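Local coordinates for disulfide bond protein A (PDB 3BCI) that probably acts as a thiol-disulfide oxidoreductase of the DsbA type, using a redox-active cysteine pair in oxidative protein folding, at residues Y21-C26 and K148-A153. Numbering follows the deposited sequence. Where two conformers were deposited one is given.
Sequences YKCPYC and KTTPTA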
ATOM      1  N   TYR A  21       4.752  -5.216   0.520  1.00 23.69           N
ATOM      2  CA  TYR A  21       4.270  -5.682   1.813  1.00 24.87           C
ATOM      3  C   TYR A  21       5.223  -6.675   2.478  1.00 25.27           C
ATOM      4  O   TYR A  21       5.160  -6.882   3.686  1.00 22.65           O
ATOM      5  CB  TYR A  21       2.881  -6.322   1.668  1.00 22.51           C
ATOM      6  CG  TYR A  21       1.768  -5.322   1.475  1.00 25.74           C
ATOM      7  CD1 TYR A  21       1.453  -4.410   2.479  1.00 25.82           C
ATOM      8  CD2 TYR A  21       1.045  -5.269   0.283  1.00 23.76           C
ATOM      9  CE1 TYR A  21       0.451  -3.467   2.304  1.00 31.07           C
ATOM     10  CE2 TYR A  21       0.036  -4.323   0.099  1.00 22.37           C
ATOM     11  CZ  TYR A  21      -0.252  -3.427   1.114  1.00 28.85           C
ATOM     12  OH  TYR A  21      -1.237  -2.482   0.948  1.00 26.06           O
ATOM     13  N   LYS A  22       6.109  -7.278   1.692  1.00 26.17           N
ATOM     14  CA  LYS A  22       7.065  -8.252   2.221  1.00 29.98           C
ATOM     15  C   LYS A  22       8.385  -7.607   2.622  1.00 34.41           C
ATOM     16  O   LYS A  22       9.273  -8.274   3.157  1.00 35.71           O
ATOM     17  CB  LYS A  22       7.354  -9.325   1.169  1.00 28.77           C
ATOM     18  CG  LYS A  22       6.141 -10.148   0.769  1.00 30.32           C
ATOM     19  CD  LYS A  22       6.518 -11.337  -0.112  1.00 31.31           C
ATOM     20  CE  LYS A  22       7.246 -12.418   0.678  1.00 32.37           C
ATOM     21  NZ  LYS A  22       7.689 -13.531  -0.214  1.00 33.64           N
ATOM     22  N   CYS A  23       8.491  -6.311   2.373  0.80 31.36           N
ATOM     23  CA  CYS A  23       9.700  -5.583   2.709  0.80 31.86           C
ATOM     24  C   CYS A  23       9.745  -5.112   4.157  0.80 31.00           C
ATOM     25  O   CYS A  23       8.885  -4.356   4.616  0.80 31.72           O
ATOM     26  CB  CYS A  23       9.866  -4.402   1.761  0.80 27.59           C
ATOM     27  SG  CYS A  23      11.237  -3.336   2.144  0.80 41.78           S
ATOM     28  N   PRO A  24      10.770  -5.557   4.894  1.00 30.33           N
ATOM     29  CA  PRO A  24      10.952  -5.199   6.304  1.00 28.91           C
ATOM     30  C   PRO A  24      11.026  -3.714   6.588  1.00 23.96           C
ATOM     31  O   PRO A  24      10.410  -3.235   7.538  1.00 28.26           O
ATOM     32  CB  PRO A  24      12.242  -5.929   6.690  1.00 37.41           C
ATOM     33  CG  PRO A  24      12.251  -7.116   5.765  1.00 36.81           C
ATOM     34  CD  PRO A  24      11.822  -6.497   4.462  1.00 32.23           C
ATOM     35  N   TYR A  25      11.782  -2.986   5.773  1.00 24.79           N
ATOM     36  CA  TYR A  25      11.920  -1.549   5.973  1.00 29.21           C
ATOM     37  C   TYR A  25      10.635  -0.806   5.648  1.00 30.97           C
ATOM     38  O   TYR A  25      10.349   0.238   6.221  1.00 28.09           O
ATOM     39  CB  TYR A  25      13.079  -0.996   5.134  1.00 31.72           C
ATOM     40  CG  TYR A  25      14.451  -1.343   5.683  1.00 36.13           C
ATOM     41  CD1 TYR A  25      14.587  -2.111   6.842  1.00 35.54           C
ATOM     42  CD2 TYR A  25      15.612  -0.911   5.042  1.00 40.43           C
ATOM     43  CE1 TYR A  25      15.842  -2.439   7.349  1.00 38.79           C
ATOM     44  CE2 TYR A  25      16.872  -1.233   5.541  1.00 45.41           C
ATOM     45  CZ  TYR A  25      16.980  -1.995   6.693  1.00 46.74           C
ATOM     46  OH  TYR A  25      18.224  -2.310   7.191  1.00 54.40           O
ATOM     47  N   CYS A  26       9.855  -1.355   4.714  0.80 25.23           N
ATOM     48  CA  CYS A  26       8.578  -0.752   4.336  0.80 29.41           C
ATOM     49  C   CYS A  26       7.616  -0.873   5.523  0.80 27.30           C
ATOM     50  O   CYS A  26       6.771  -0.008   5.757  0.80 23.28           O
ATOM     51  CB  CYS A  26       7.994  -1.461   3.108  0.80 20.27           C
ATOM     52  SG  CYS A  26       8.918  -1.184   1.596  0.80 31.24           S
ATOM     53  N   LYS A 148      14.788   2.848  -7.743  1.00 49.94           N
ATOM     54  CA  LYS A 148      15.755   1.799  -7.444  1.00 59.08           C
ATOM     55  C   LYS A 148      15.531   1.149  -6.085  1.00 62.06           C
ATOM     56  O   LYS A 148      15.280  -0.053  -5.990  1.00 66.30           O
ATOM     57  CB  LYS A 148      17.174   2.368  -7.493  1.00 65.57           C
ATOM     58  CG  LYS A 148      17.613   2.876  -8.857  1.00 67.72           C
ATOM     59  CD  LYS A 148      19.009   3.482  -8.781  0.40 72.21           C
ATOM     60  CE  LYS A 148      20.021   2.478  -8.241  0.40 72.14           C
ATOM     61  NZ  LYS A 148      21.357   3.091  -8.015  0.40 72.72           N
ATOM     62  N   THR A 149      15.624   1.954  -5.032  1.00 56.28           N
ATOM     63  CA  THR A 149      15.459   1.452  -3.677  1.00 54.22           C
ATOM     64  C   THR A 149      14.076   1.651  -3.070  1.00 45.65           C
ATOM     65  O   THR A 149      13.335   2.561  -3.440  1.00 48.24           O
ATOM     66  CB  THR A 149      16.480   2.104  -2.730  1.00 58.03           C
ATOM     67  OG1 THR A 149      16.415   3.528  -2.869  1.00 55.94           O
ATOM     68  CG2 THR A 149      17.885   1.624  -3.049  1.00 63.80           C
ATOM     69  N   THR A 150      13.747   0.778  -2.128  1.00 34.54           N
ATOM     70  CA  THR A 150      12.482   0.841  -1.415  1.00 32.78           C
ATOM     71  C   THR A 150      12.819   0.578   0.044  1.00 34.93           C
ATOM     72  O   THR A 150      13.719  -0.195   0.344  1.00 32.99           O
ATOM     73  CB  THR A 150      11.495  -0.241  -1.896  1.00 35.01           C
ATOM     74  OG1 THR A 150      12.081  -1.535  -1.725  1.00 40.10           O
ATOM     75  CG2 THR A 150      11.148  -0.034  -3.360  1.00 35.21           C
ATOM     76  N   PRO A 151      12.116   1.239   0.969  1.00 29.89           N
ATOM     77  CA  PRO A 151      11.053   2.191   0.647  1.00 29.24           C
ATOM     78  C   PRO A 151      11.578   3.587   0.320  1.00 31.82           C
ATOM     79  O   PRO A 151      12.620   4.000   0.818  1.00 29.39           O
ATOM     80  CB  PRO A 151      10.217   2.200   1.919  1.00 25.93           C
ATOM     81  CG  PRO A 151      11.276   2.062   2.987  1.00 27.95           C
ATOM     82  CD  PRO A 151      12.164   0.971   2.419  1.00 27.47           C
ATOM     83  N   THR A 152      10.856   4.296  -0.539  0.50 28.08           N
ATOM     84  CA  THR A 152      11.209   5.663  -0.901  0.50 28.89           C
ATOM     85  C   THR A 152       9.894   6.411  -1.043  0.50 31.35           C
ATOM     86  O   THR A 152       8.886   5.830  -1.444  0.50 29.31           O
ATOM     87  CB  THR A 152      12.011   5.745  -2.232  0.50 30.80           C
ATOM     88  OG1 THR A 152      11.397   4.920  -3.230  0.50 21.57           O
ATOM     89  CG2 THR A 152      13.453   5.306  -2.010  0.50 42.12           C
ATOM     90  N   ALA A 153       9.898   7.691  -0.690  1.00 27.55           N
ATOM     91  CA  ALA A 153       8.686   8.491  -0.773  1.00 22.29           C
ATOM     92  C   ALA A 153       8.940   9.806  -1.480  1.00 23.74           C
ATOM     93  O   ALA A 153      10.032  10.361  -1.405  1.00 23.96           O
ATOM     94  CB  ALA A 153       8.133   8.739   0.631  1.00 23.63           C
TER
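The pyrrolidine ring of Pro-151 turns one face to Cys-26, whose SG sits nearly along the ring normal, 3.6 Å from CB. Cys-23 SG stands off that same side, farther away at 4.4 Å from Pro-151 CD. Tyr-25 comes in at the ring's edge instead: its CB lies 3.5 Å from Pro-151 CD, and its backbone O is 3.8 Å from Pro-151 CG. With Tyr-25 CG anti to its carbonyl carbon (chi1 -74°), the phenol leads away from the proline; the Tyr-25 side chain and Pro-151 both touch Tyr-164. The peptide bond between Thr-150 and Pro-151 is cis. This is the thioredoxin-fold active site, with the cis-proline loop leading into strand 152-155 and facing the CxxC motif at the start of helix 24-42. Cys-23 is the helix N-cap, and Cys-26 N donates a weak bond to its SG (3.5 Å, 148° at the hydrogen). A Cys-23 to Cys-26 disulfide is seen for this protein; in the conformer given, the two SG atoms, 3.2 Å apart, are not bonded. Thr-150 completes the contact, its CB 4.4 Å from Cys-26 SG, and no hydrogen bond links the two segments. Phe-87 of helix 79-88 also packs on Cys-26.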